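Mitochondrial association factor 1 (Toxoplasma gondii, PDB 6BXS) belongs to a family tied to the parasite's manipulation of host mitochondria and is built on a macro domain, a fold known for binding ADP-ribose. Local coordinates at residues A[36-44]-A[158-167]; A[190-198]-A[244-252]. All coordinates share one frame; numbering follows the deposited sequence.

Contact 1 of 2, residues A[36-44]-A[158-167]. With SO4 (sulfate ion), chain E.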
ATOM      1  N   LEU A  36     -10.918   5.399   1.003  1.00 25.93           N
ATOM      2  CA  LEU A  36     -10.067   4.276   1.378  1.00 22.80           C
ATOM      3  C   LEU A  36     -10.821   2.960   1.231  1.00 24.69           C
ATOM      4  O   LEU A  36     -10.294   1.989   0.691  1.00 19.85           O
ATOM      5  CB  LEU A  36      -9.565   4.438   2.814  1.00 27.35           C
ATOM      6  CG  LEU A  36      -8.415   5.425   3.044  1.00 22.98           C
ATOM      7  CD1 LEU A  36      -8.686   6.779   2.416  1.00 30.44           C
ATOM      8  CD2 LEU A  36      -8.167   5.577   4.536  1.00 27.85           C
ATOM      9  N   TYR A  37     -12.061   2.944   1.710  1.00 25.50           N
ATOM     10  CA  TYR A  37     -12.892   1.745   1.661  1.00 28.48           C
ATOM     11  C   TYR A  37     -14.336   2.104   1.337  1.00 31.39           C
ATOM     12  O   TYR A  37     -14.835   3.150   1.751  1.00 29.17           O
ATOM     13  CB  TYR A  37     -12.830   0.992   2.991  1.00 28.91           C
ATOM     14  CG  TYR A  37     -11.469   0.417   3.305  1.00 28.81           C
ATOM     15  CD1 TYR A  37     -10.508   1.173   3.965  1.00 27.65           C
ATOM     16  CD2 TYR A  37     -11.144  -0.883   2.942  1.00 28.77           C
ATOM     17  CE1 TYR A  37      -9.261   0.650   4.253  1.00 25.07           C
ATOM     18  CE2 TYR A  37      -9.900  -1.414   3.224  1.00 29.73           C
ATOM     19  CZ  TYR A  37      -8.963  -0.644   3.881  1.00 27.37           C
ATOM     20  OH  TYR A  37      -7.722  -1.168   4.165  1.00 21.49           O
ATOM     21  N   ASP A  38     -15.000   1.229   0.593  1.00 33.42           N
ATOM     22  CA  ASP A  38     -16.389   1.448   0.217  1.00 33.60           C
ATOM     23  C   ASP A  38     -17.309   0.883   1.298  1.00 33.98           C
ATOM     24  O   ASP A  38     -16.983  -0.129   1.916  1.00 35.41           O
ATOM     25  CB  ASP A  38     -16.685   0.804  -1.138  1.00 37.86           C
ATOM     26  CG  ASP A  38     -15.756   1.295  -2.235  1.00 36.66           C
ATOM     27  OD1 ASP A  38     -15.345   2.474  -2.188  1.00 37.97           O
ATOM     28  OD2 ASP A  38     -15.432   0.501  -3.142  1.00 40.12           O
ATOM     29  N   PRO A  39     -18.458   1.538   1.537  1.00 37.31           N
ATOM     30  CA  PRO A  39     -19.379   1.070   2.582  1.00 35.41           C
ATOM     31  C   PRO A  39     -20.070  -0.249   2.238  1.00 41.06           C
ATOM     32  O   PRO A  39     -20.502  -0.963   3.144  1.00 35.72           O
ATOM     33  CB  PRO A  39     -20.401   2.207   2.681  1.00 41.11           C
ATOM     34  CG  PRO A  39     -20.355   2.884   1.360  1.00 45.37           C
ATOM     35  CD  PRO A  39     -18.936   2.775   0.893  1.00 41.61           C
ATOM     36  N   SER A  40     -20.169  -0.560   0.948  1.00 41.94           N
ATOM     37  CA  SER A  40     -20.824  -1.783   0.494  1.00 43.58           C
ATOM     38  C   SER A  40     -20.003  -2.463  -0.597  1.00 43.10           C
ATOM     39  O   SER A  40     -20.379  -2.442  -1.768  1.00 40.61           O
ATOM     40  CB  SER A  40     -22.233  -1.479  -0.019  1.00 43.65           C
ATOM     41  OG  SER A  40     -23.051  -0.971   1.020  1.00 45.95           O
ATOM     42  N   PRO A  41     -18.872  -3.070  -0.211  1.00 40.92           N
ATOM     43  CA  PRO A  41     -17.995  -3.744  -1.171  1.00 40.32           C
ATOM     44  C   PRO A  41     -18.522  -5.114  -1.578  1.00 37.02           C
ATOM     45  O   PRO A  41     -19.196  -5.772  -0.783  1.00 42.23           O
ATOM     46  CB  PRO A  41     -16.681  -3.872  -0.403  1.00 42.82           C
ATOM     47  CG  PRO A  41     -17.111  -4.006   1.018  1.00 37.46           C
ATOM     48  CD  PRO A  41     -18.356  -3.170   1.166  1.00 40.27           C
ATOM     49  N   SER A  42     -18.217  -5.532  -2.802  1.00 41.98           N
ATOM     50  CA  SER A  42     -18.595  -6.857  -3.281  1.00 43.57           C
ATOM     51  C   SER A  42     -17.450  -7.845  -3.088  1.00 44.44           C
ATOM     52  O   SER A  42     -17.649  -9.059  -3.148  1.00 44.09           O
ATOM     53  CB  SER A  42     -19.000  -6.797  -4.754  1.00 43.11           C
ATOM     54  OG  SER A  42     -18.004  -6.156  -5.533  1.00 46.71           O
ATOM     55  N   LYS A  43     -16.251  -7.317  -2.855  1.00 37.96           N
ATOM     56  CA  LYS A  43     -15.074  -8.147  -2.638  1.00 35.10           C
ATOM     57  C   LYS A  43     -14.164  -7.526  -1.583  1.00 33.14           C
ATOM     58  O   LYS A  43     -14.360  -6.380  -1.170  1.00 22.54           O
ATOM     59  CB  LYS A  43     -14.313  -8.346  -3.950  1.00 37.88           C
ATOM     60  CG  LYS A  43     -13.695  -7.079  -4.509  1.00 34.39           C
ATOM     61  CD  LYS A  43     -13.289  -7.244  -5.967  1.00 44.26           C
ATOM     62  CE  LYS A  43     -14.504  -7.370  -6.873  1.00 52.78           C
ATOM     63  NZ  LYS A  43     -14.181  -7.063  -8.292  1.00 61.56           N
ATOM     64  N   ARG A  44     -13.171  -8.294  -1.151  1.00 29.37           N
ATOM     65  CA  ARG A  44     -12.278  -7.863  -0.085  1.00 31.62           C
ATOM     66  C   ARG A  44     -11.109  -7.058  -0.643  1.00 26.66           C
ATOM     67  O   ARG A  44     -10.133  -7.620  -1.142  1.00 23.76           O
ATOM     68  CB  ARG A  44     -11.759  -9.068   0.696  1.00 29.81           C
ATOM     69  CG  ARG A  44     -12.845 -10.047   1.133  1.00 31.55           C
ATOM     70  CD  ARG A  44     -12.254 -11.195   1.939  1.00 29.45           C
ATOM     71  NE  ARG A  44     -11.277 -10.701   2.902  1.00 28.05           N
ATOM     72  CZ  ARG A  44     -11.583 -10.181   4.088  1.00 30.28           C
ATOM     73  NH1 ARG A  44     -10.618  -9.745   4.883  1.00 35.84           N
ATOM     74  NH2 ARG A  44     -12.847 -10.099   4.484  1.00 33.40           N
ATOM     75  N   PRO A 158     -13.342  -0.226   8.820  1.00 29.94           N
ATOM     76  CA  PRO A 158     -14.062   0.837   8.103  1.00 34.12           C
ATOM     77  C   PRO A 158     -15.484   0.466   7.679  1.00 31.58           C
ATOM     78  O   PRO A 158     -15.700  -0.581   7.068  1.00 31.96           O
ATOM     79  CB  PRO A 158     -13.184   1.075   6.870  1.00 32.60           C
ATOM     80  CG  PRO A 158     -11.822   0.736   7.322  1.00 27.59           C
ATOM     81  CD  PRO A 158     -11.978  -0.404   8.289  1.00 29.16           C
ATOM     82  N   HIS A 159     -16.438   1.331   8.017  1.00 30.15           N
ATOM     83  CA  HIS A 159     -17.842   1.148   7.657  1.00 36.16           C
ATOM     84  C   HIS A 159     -18.440  -0.111   8.279  1.00 32.72           C
ATOM     85  O   HIS A 159     -19.506  -0.564   7.863  1.00 35.51           O
ATOM     86  CB  HIS A 159     -17.996   1.105   6.133  1.00 32.35           C
ATOM     87  CG  HIS A 159     -17.257   2.199   5.426  1.00 34.50           C
ATOM     88  ND1 HIS A 159     -17.525   3.532   5.639  1.00 39.08           N
ATOM     89  CD2 HIS A 159     -16.255   2.156   4.515  1.00 37.33           C
ATOM     90  CE1 HIS A 159     -16.722   4.267   4.889  1.00 41.04           C
ATOM     91  NE2 HIS A 159     -15.942   3.456   4.198  1.00 38.17           N
ATOM     92  N   GLY A 160     -17.757  -0.667   9.277  1.00 32.19           N
ATOM     93  CA  GLY A 160     -18.243  -1.841   9.982  1.00 29.91           C
ATOM     94  C   GLY A 160     -18.511  -3.034   9.082  1.00 32.43           C
ATOM     95  O   GLY A 160     -19.297  -3.915   9.433  1.00 33.64           O
ATOM     96  N   ASN A 161     -17.862  -3.062   7.921  1.00 36.78           N
ATOM     97  CA  ASN A 161     -18.027  -4.158   6.972  1.00 34.72           C
ATOM     98  C   ASN A 161     -16.868  -5.145   7.055  1.00 35.43           C
ATOM     99  O   ASN A 161     -15.710  -4.766   6.887  1.00 32.03           O
ATOM    100  CB  ASN A 161     -18.146  -3.620   5.546  1.00 38.51           C
ATOM    101  CG  ASN A 161     -18.711  -4.647   4.582  1.00 42.17           C
ATOM    102  OD1 ASN A 161     -18.063  -5.646   4.272  1.00 44.05           O
ATOM    103  ND2 ASN A 161     -19.925  -4.404   4.104  1.00 42.81           N
ATOM    104  N   GLU A 162     -17.199  -6.410   7.303  1.00 40.23           N
ATOM    105  CA  GLU A 162     -16.217  -7.486   7.439  1.00 41.23           C
ATOM    106  C   GLU A 162     -15.190  -7.509   6.305  1.00 40.88           C
ATOM    107  O   GLU A 162     -14.046  -7.917   6.504  1.00 40.98           O
ATOM    108  CB  GLU A 162     -16.937  -8.838   7.498  1.00 52.14           C
ATOM    109  CG  GLU A 162     -16.054 -10.021   7.873  1.00 54.98           C
ATOM    110  CD  GLU A 162     -16.475 -11.305   7.179  1.00 64.42           C
ATOM    111  OE1 GLU A 162     -16.262 -11.420   5.951  1.00 51.51           O
ATOM    112  OE2 GLU A 162     -17.022 -12.199   7.860  1.00 61.42           O
ATOM    113  N   MET A 163     -15.600  -7.071   5.118  1.00 33.97           N
ATOM    114  CA  MET A 163     -14.742  -7.150   3.938  1.00 35.69           C
ATOM    115  C   MET A 163     -13.676  -6.053   3.883  1.00 31.91           C
ATOM    116  O   MET A 163     -12.800  -6.088   3.018  1.00 26.47           O
ATOM    117  CB  MET A 163     -15.590  -7.082   2.666  1.00 33.41           C
ATOM    118  CG  MET A 163     -16.493  -8.284   2.450  1.00 35.62           C
ATOM    119  SD  MET A 163     -17.347  -8.200   0.866  1.00 46.18           S
ATOM    120  CE  MET A 163     -18.176  -9.789   0.846  1.00 47.59           C
ATOM    121  N   ASN A 164     -13.751  -5.091   4.800  1.00 31.24           N
ATOM    122  CA  ASN A 164     -12.832  -3.952   4.801  1.00 31.45           C
ATOM    123  C   ASN A 164     -11.762  -4.034   5.892  1.00 28.73           C
ATOM    124  O   ASN A 164     -11.140  -3.028   6.229  1.00 28.11           O
ATOM    125  CB  ASN A 164     -13.619  -2.646   4.965  1.00 29.25           C
ATOM    126  CG  ASN A 164     -14.512  -2.348   3.776  1.00 34.32           C
ATOM    127  OD1 ASN A 164     -14.261  -2.810   2.665  1.00 29.04           O
ATOM    128  ND2 ASN A 164     -15.560  -1.564   4.008  1.00 30.82           N
ATOM    129  N   ASP A 165     -11.532  -5.231   6.425  1.00 28.28           N
ATOM    130  CA  ASP A 165     -10.697  -5.382   7.616  1.00 27.99           C
ATOM    131  C   ASP A 165      -9.254  -5.790   7.315  1.00 25.92           C
ATOM    132  O   ASP A 165      -8.568  -6.337   8.179  1.00 27.53           O
ATOM    133  CB  ASP A 165     -11.329  -6.406   8.560  1.00 33.02           C
ATOM    134  CG  ASP A 165     -11.380  -7.795   7.964  1.00 32.85           C
ATOM    135  OD1 ASP A 165     -11.151  -7.938   6.744  1.00 32.17           O
ATOM    136  OD2 ASP A 165     -11.663  -8.747   8.719  1.00 35.63           O
ATOM    137  N   VAL A 166      -8.801  -5.535   6.090  1.00 23.40           N
ATOM    138  CA  VAL A 166      -7.392  -5.698   5.745  1.00 23.29           C
ATOM    139  C   VAL A 166      -6.840  -4.404   5.165  1.00 23.15           C
ATOM    140  O   VAL A 166      -7.445  -3.803   4.277  1.00 22.66           O
ATOM    141  CB  VAL A 166      -7.167  -6.835   4.730  1.00 24.22           C
ATOM    142  CG1 VAL A 166      -5.688  -6.943   4.365  1.00 22.58           C
ATOM    143  CG2 VAL A 166      -7.669  -8.155   5.287  1.00 24.28           C
ATOM    144  N   MET A 167      -5.688  -3.983   5.679  1.00 23.35           N
ATOM    145  CA  MET A 167      -4.984  -2.825   5.149  1.00 21.64           C
ATOM    146  C   MET A 167      -3.528  -3.184   4.920  1.00 19.65           C
ATOM    147  O   MET A 167      -3.012  -4.132   5.511  1.00 20.42           O
ATOM    148  CB  MET A 167      -5.087  -1.626   6.098  1.00 17.64           C
ATOM    149  CG  MET A 167      -4.417  -1.826   7.454  1.00 19.89           C
ATOM    150  SD  MET A 167      -4.257  -0.293   8.399  1.00 27.99           S
ATOM    151  CE  MET A 167      -2.948   0.546   7.508  1.00 20.70           C
TER
HETATM  152  S   SO4 E 502     -13.142   6.453   3.898  1.00 42.51           S
HETATM  153  O1  SO4 E 502     -12.910   6.516   5.338  1.00 38.80           O
HETATM  154  O2  SO4 E 502     -12.046   7.122   3.202  1.00 29.60           O
HETATM  155  O3  SO4 E 502     -14.401   7.117   3.569  1.00 40.01           O
HETATM  156  O4  SO4 E 502     -13.210   5.055   3.478  1.00 33.59           O

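Contact 2 of 2, residues A[190-198]-A[244-252]. With SO4 (sulfate ion), chain D; SO4 (sulfate ion), chain G.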
ATOM      1  N   MET A 190       7.012  -2.249  -4.891  1.00 20.93           N
ATOM      2  CA  MET A 190       5.861  -2.884  -5.526  1.00 18.27           C
ATOM      3  C   MET A 190       5.920  -4.399  -5.361  1.00 19.14           C
ATOM      4  O   MET A 190       4.889  -5.047  -5.184  1.00 21.55           O
ATOM      5  CB  MET A 190       5.786  -2.519  -7.009  1.00 20.23           C
ATOM      6  CG  MET A 190       4.455  -2.876  -7.663  1.00 20.70           C
ATOM      7  SD  MET A 190       3.042  -2.054  -6.893  1.00 24.98           S
ATOM      8  CE  MET A 190       3.402  -0.338  -7.263  1.00 20.74           C
ATOM      9  N   LEU A 191       7.124  -4.960  -5.419  1.00 20.34           N
ATOM     10  CA  LEU A 191       7.315  -6.381  -5.148  1.00 22.71           C
ATOM     11  C   LEU A 191       6.901  -6.719  -3.717  1.00 22.01           C
ATOM     12  O   LEU A 191       6.370  -7.797  -3.452  1.00 25.54           O
ATOM     13  CB  LEU A 191       8.774  -6.790  -5.374  1.00 23.81           C
ATOM     14  CG  LEU A 191       9.259  -6.971  -6.815  1.00 22.56           C
ATOM     15  CD1 LEU A 191      10.730  -7.355  -6.820  1.00 25.20           C
ATOM     16  CD2 LEU A 191       8.440  -8.019  -7.552  1.00 22.09           C
ATOM     17  N   GLY A 192       7.152  -5.794  -2.796  1.00 22.63           N
ATOM     18  CA  GLY A 192       6.772  -5.979  -1.408  1.00 21.71           C
ATOM     19  C   GLY A 192       5.267  -6.055  -1.233  1.00 21.70           C
ATOM     20  O   GLY A 192       4.757  -6.897  -0.494  1.00 21.02           O
ATOM     21  N   ILE A 193       4.556  -5.169  -1.921  1.00 17.26           N
ATOM     22  CA  ILE A 193       3.100  -5.126  -1.860  1.00 20.43           C
ATOM     23  C   ILE A 193       2.480  -6.400  -2.432  1.00 21.96           C
ATOM     24  O   ILE A 193       1.675  -7.059  -1.776  1.00 18.29           O
ATOM     25  CB  ILE A 193       2.558  -3.906  -2.631  1.00 23.36           C
ATOM     26  CG1 ILE A 193       3.041  -2.608  -1.980  1.00 22.89           C
ATOM     27  CG2 ILE A 193       1.033  -3.922  -2.670  1.00 24.67           C
ATOM     28  CD1 ILE A 193       3.017  -1.415  -2.908  1.00 30.22           C
ATOM     29  N   VAL A 194       2.856  -6.735  -3.660  1.00 17.03           N
ATOM     30  CA  VAL A 194       2.294  -7.893  -4.345  1.00 21.55           C
ATOM     31  C   VAL A 194       2.796  -9.191  -3.721  1.00 22.91           C
ATOM     32  O   VAL A 194       2.068 -10.182  -3.654  1.00 19.72           O
ATOM     33  CB  VAL A 194       2.639  -7.865  -5.847  1.00 22.77           C
ATOM     34  CG1 VAL A 194       2.041  -9.071  -6.569  1.00 20.42           C
ATOM     35  CG2 VAL A 194       2.139  -6.569  -6.479  1.00 18.31           C
ATOM     36  N   GLY A 195       4.042  -9.181  -3.258  1.00 23.37           N
ATOM     37  CA  GLY A 195       4.617 -10.341  -2.603  1.00 23.02           C
ATOM     38  C   GLY A 195       3.957 -10.621  -1.266  1.00 20.97           C
ATOM     39  O   GLY A 195       3.687 -11.775  -0.925  1.00 18.66           O
ATOM     40  N   ALA A 196       3.696  -9.560  -0.509  1.00 19.22           N
ATOM     41  CA  ALA A 196       3.033  -9.685   0.783  1.00 18.94           C
ATOM     42  C   ALA A 196       1.647 -10.302   0.619  1.00 22.67           C
ATOM     43  O   ALA A 196       1.266 -11.205   1.365  1.00 21.81           O
ATOM     44  CB  ALA A 196       2.927  -8.331   1.461  1.00 18.68           C
ATOM     45  N   VAL A 197       0.896  -9.800  -0.356  1.00 17.21           N
ATOM     46  CA  VAL A 197      -0.440 -10.316  -0.636  1.00 22.05           C
ATOM     47  C   VAL A 197      -0.373 -11.777  -1.065  1.00 20.41           C
ATOM     48  O   VAL A 197      -1.106 -12.615  -0.546  1.00 22.13           O
ATOM     49  CB  VAL A 197      -1.140  -9.497  -1.734  1.00 23.43           C
ATOM     50  CG1 VAL A 197      -2.450 -10.160  -2.149  1.00 21.96           C
ATOM     51  CG2 VAL A 197      -1.397  -8.075  -1.251  1.00 22.79           C
ATOM     52  N   SER A 198       0.499 -12.064  -2.026  1.00 23.63           N
ATOM     53  CA  SER A 198       0.690 -13.423  -2.521  1.00 26.64           C
ATOM     54  C   SER A 198       1.001 -14.390  -1.389  1.00 24.27           C
ATOM     55  O   SER A 198       0.386 -15.449  -1.277  1.00 22.36           O
ATOM     56  CB  SER A 198       1.820 -13.462  -3.550  1.00 28.13           C
ATOM     57  OG  SER A 198       2.175 -14.798  -3.857  1.00 23.23           O
ATOM     58  N   ALA A 244       6.211  -6.756 -10.984  1.00 20.28           N
ATOM     59  CA  ALA A 244       5.547  -7.454  -9.889  1.00 16.56           C
ATOM     60  C   ALA A 244       4.526  -8.464 -10.406  1.00 22.41           C
ATOM     61  O   ALA A 244       4.441  -9.580  -9.895  1.00 19.57           O
ATOM     62  CB  ALA A 244       4.876  -6.457  -8.961  1.00 19.29           C
ATOM     63  N   ILE A 245       3.750  -8.069 -11.411  1.00 18.06           N
ATOM     64  CA  ILE A 245       2.759  -8.961 -12.001  1.00 18.97           C
ATOM     65  C   ILE A 245       3.449 -10.152 -12.666  1.00 18.89           C
ATOM     66  O   ILE A 245       3.005 -11.291 -12.533  1.00 21.62           O
ATOM     67  CB  ILE A 245       1.882  -8.222 -13.033  1.00 19.44           C
ATOM     68  CG1 ILE A 245       1.005  -7.171 -12.345  1.00 22.41           C
ATOM     69  CG2 ILE A 245       1.008  -9.201 -13.815  1.00 23.85           C
ATOM     70  CD1 ILE A 245       0.036  -7.721 -11.317  1.00 23.10           C
ATOM     71  N   THR A 246       4.531  -9.875 -13.386  1.00 22.02           N
ATOM     72  CA  THR A 246       5.328 -10.922 -14.019  1.00 20.53           C
ATOM     73  C   THR A 246       5.891 -11.891 -12.988  1.00 24.55           C
ATOM     74  O   THR A 246       5.931 -13.098 -13.218  1.00 19.86           O
ATOM     75  CB  THR A 246       6.490 -10.319 -14.835  1.00 25.39           C
ATOM     76  OG1 THR A 246       5.967  -9.676 -16.003  1.00 20.75           O
ATOM     77  CG2 THR A 246       7.484 -11.393 -15.268  1.00 29.36           C
ATOM     78  N   ARG A 247       6.336 -11.354 -11.857  1.00 21.73           N
ATOM     79  CA  ARG A 247       6.936 -12.167 -10.804  1.00 22.23           C
ATOM     80  C   ARG A 247       5.933 -13.125 -10.164  1.00 24.93           C
ATOM     81  O   ARG A 247       6.188 -14.327 -10.078  1.00 20.80           O
ATOM     82  CB  ARG A 247       7.556 -11.264  -9.728  1.00 24.95           C
ATOM     83  CG  ARG A 247       7.891 -11.954  -8.404  1.00 21.24           C
ATOM     84  CD  ARG A 247       8.849 -13.127  -8.579  1.00 27.68           C
ATOM     85  NE  ARG A 247       9.395 -13.580  -7.299  1.00 32.04           N
ATOM     86  CZ  ARG A 247       8.889 -14.561  -6.556  1.00 36.59           C
ATOM     87  NH1 ARG A 247       7.812 -15.230  -6.950  1.00 37.95           N
ATOM     88  NH2 ARG A 247       9.471 -14.881  -5.408  1.00 42.69           N
ATOM     89  N   PHE A 248       4.795 -12.594  -9.725  1.00 20.65           N
ATOM     90  CA  PHE A 248       3.872 -13.363  -8.892  1.00 23.52           C
ATOM     91  C   PHE A 248       2.654 -13.896  -9.650  1.00 22.03           C
ATOM     92  O   PHE A 248       1.978 -14.803  -9.160  1.00 21.24           O
ATOM     93  CB  PHE A 248       3.410 -12.508  -7.709  1.00 22.94           C
ATOM     94  CG  PHE A 248       4.515 -12.162  -6.747  1.00 24.98           C
ATOM     95  CD1 PHE A 248       5.045 -13.128  -5.904  1.00 29.30           C
ATOM     96  CD2 PHE A 248       5.027 -10.877  -6.688  1.00 25.86           C
ATOM     97  CE1 PHE A 248       6.063 -12.816  -5.020  1.00 28.46           C
ATOM     98  CE2 PHE A 248       6.046 -10.559  -5.805  1.00 25.93           C
ATOM     99  CZ  PHE A 248       6.564 -11.532  -4.972  1.00 24.07           C
ATOM    100  N   ASP A 249       2.385 -13.344 -10.833  1.00 25.62           N
ATOM    101  CA  ASP A 249       1.236 -13.754 -11.649  1.00 23.39           C
ATOM    102  C   ASP A 249      -0.030 -13.853 -10.793  1.00 24.05           C
ATOM    103  O   ASP A 249      -0.679 -14.897 -10.752  1.00 22.55           O
ATOM    104  CB  ASP A 249       1.525 -15.096 -12.336  1.00 23.42           C
ATOM    105  CG  ASP A 249       0.461 -15.481 -13.359  1.00 31.30           C
ATOM    106  OD1 ASP A 249      -0.208 -14.578 -13.902  1.00 28.69           O
ATOM    107  OD2 ASP A 249       0.298 -16.690 -13.621  1.00 29.30           O
ATOM    108  N   PRO A 250      -0.379 -12.762 -10.096  1.00 24.92           N
ATOM    109  CA  PRO A 250      -1.394 -12.843  -9.042  1.00 27.64           C
ATOM    110  C   PRO A 250      -2.836 -12.813  -9.541  1.00 25.40           C
ATOM    111  O   PRO A 250      -3.109 -12.363 -10.654  1.00 25.74           O
ATOM    112  CB  PRO A 250      -1.097 -11.606  -8.200  1.00 27.67           C
ATOM    113  CG  PRO A 250      -0.599 -10.608  -9.193  1.00 24.59           C
ATOM    114  CD  PRO A 250       0.132 -11.390 -10.258  1.00 21.63           C
ATOM    115  N   ARG A 251      -3.746 -13.299  -8.703  1.00 23.40           N
ATOM    116  CA  ARG A 251      -5.177 -13.211  -8.968  1.00 29.95           C
ATOM    117  C   ARG A 251      -5.729 -11.889  -8.458  1.00 26.52           C
ATOM    118  O   ARG A 251      -6.820 -11.470  -8.852  1.00 22.60           O
ATOM    119  CB  ARG A 251      -5.923 -14.369  -8.303  1.00 28.71           C
ATOM    120  CG  ARG A 251      -5.495 -15.750  -8.777  1.00 28.61           C
ATOM    121  CD  ARG A 251      -5.912 -16.835  -7.792  1.00 31.31           C
ATOM    122  NE  ARG A 251      -5.415 -16.563  -6.444  1.00 48.95           N
ATOM    123  CZ  ARG A 251      -5.583 -17.368  -5.399  1.00 41.25           C
ATOM    124  NH1 ARG A 251      -5.093 -17.019  -4.218  1.00 38.80           N
ATOM    125  NH2 ARG A 251      -6.236 -18.517  -5.529  1.00 47.71           N
ATOM    126  N   VAL A 252      -4.975 -11.237  -7.576  1.00 24.88           N
ATOM    127  CA  VAL A 252      -5.429 -10.007  -6.940  1.00 25.76           C
ATOM    128  C   VAL A 252      -5.671  -8.923  -7.988  1.00 25.70           C
ATOM    129  O   VAL A 252      -4.888  -8.755  -8.922  1.00 24.62           O
ATOM    130  CB  VAL A 252      -4.412  -9.502  -5.874  1.00 23.27           C
ATOM    131  CG1 VAL A 252      -3.189  -8.853  -6.520  1.00 21.33           C
ATOM    132  CG2 VAL A 252      -5.080  -8.523  -4.919  1.00 25.10           C
TER
HETATM  133  S   SO4 D 501      -2.767 -13.952  -5.369  1.00 29.24           S
HETATM  134  O1  SO4 D 501      -1.412 -13.416  -5.278  1.00 31.79           O
HETATM  135  O2  SO4 D 501      -3.060 -14.742  -4.177  1.00 24.15           O
HETATM  136  O3  SO4 D 501      -3.720 -12.853  -5.474  1.00 26.53           O
HETATM  137  O4  SO4 D 501      -2.872 -14.801  -6.554  1.00 30.50           O
HETATM  138  S   SO4 G 504       6.562 -17.812  -5.390  1.00 64.38           S
HETATM  139  O1  SO4 G 504       7.455 -16.797  -4.833  1.00 50.15           O
HETATM  140  O2  SO4 G 504       6.122 -18.714  -4.330  1.00 52.84           O
HETATM  141  O3  SO4 G 504       5.396 -17.165  -5.988  1.00 56.85           O
HETATM  142  O4  SO4 G 504       7.271 -18.577  -6.414  1.00 57.10           O
HETATM  143  O   HOH W   1       0.811 -14.740  -6.372  1.00 27.14           O

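Contact 1 of 2, residues A[36-44]-A[158-167]
Y37 reaches V166 through its phenol oxygen. Y37 OH donates to V166 O at 2.7 Å and also lies close to M167 CB. With CG beside the backbone N (chi1 -66°), the ring is turned onto P158 and N164, both on one side of it. P158 CG packs obliquely on the ring, 3.6 Å from Y37 CD1. N164 O lies over that face.

Two side chains of 158-167 grip backbone carbonyls of 36-44. N164 ND2 donates to D38 O at 2.9 Å, moderately straight (155°). The same amide nitrogen also donates to P158 O, so it ties the turn to the loop. H159 NE2 approaches Y37 O from above the carbonyl plane, at 2.7 Å. H159 NE2 shares its one N-H with O4 of a sulfate, 3.2 Å away, so both bonds are bent. L36 N and Y37 N bind this ion too, and R29 and T69 complete the site. The sulfate probably came from the crystallisation liquor.

In the macro domain these two loops run into strands 45-50 and 166-170, which are parallel neighbours in the central sheet. N161 OD1 accepts from M163 N in an Asx turn, which shapes the second loop.

Charge gathers at R44. R44 NH1 meets the syn lone pair of D165 OD1 at 2.6 Å, with guanidinium and carboxylate planes 75° apart. R44 NH2 donates to E162 O at 3.2 Å, while E162 OE1 gives a long salt bridge to the same nitrogen. D165 has a second partner in K209, and R44 NE donates to P210 O. These neighbouring charges would probably favour an ionised D165.

Apolar contacts lie beside the polar ones. P41 CG lies against M163 CB, and M163 SD comes within 3.5 Å of P41 O. The P41 ring also meets the N161 amide.

Contact 2 of 2, residues A[190-198]-A[244-252]
F248 holds CG beside its backbone N (chi1 -66°), which lays the ring down on helix 190-198. V194 turns CG1 anti to its own N (chi1 -180°), and this methyl meets F248 CD2 at 3.5 Å. V194 CG2 packs on A244 CB at 3.7 Å. The phenyl ring is a knob in a hole formed by L191, V194, G195 and S198. G195 CA sits over one face in a CH-pi contact, 3.7 Å from the F248 ring centroid. On the opposite face R247 CG lies above the ring centre, and the guanidinium reaches over the edge at CE1. L191 CD2 touches A244, R247 and F248; its side chain crosses the phenyl at about a right angle. M190 CG touches A244 CB, and V197 meets V252.

Polar links are indirect. S198 OG donates to a water 2.9 Å away, which donates to F248 O and a sulfate. The backbone N and guanidinium of R251 bind that sulfate. R247 NH1 and NH2 hold another.

The helices thus meet mainly through apolar fit. G195 and R247 enclose the phenyl and probably limit its tilt. Both sulfates probably come from the crystallisation liquor, so they show only a surface able to hold anions.

In the fold
The two contacts come in series along the chain, contact 1 closing before contact 2 opens. Their centres are 21 Å apart and their nearest atoms about 6 Å apart, without touching. Strand 166-170, entered from contact 1, is followed by helix 179-202, which carries the first half of contact 2. Contact 1 joins loops at the ends of two neighbouring strands, 45-50 and 166-170. Contact 2 pairs helices 179-202 and 230-248, packed beside the same mixed sheet, and leads into strand 253-256. V211, in the loop before strand 213-216, touches V166 and V197, so it lies between them. The two contacts thus belong to different layers of the macro domain.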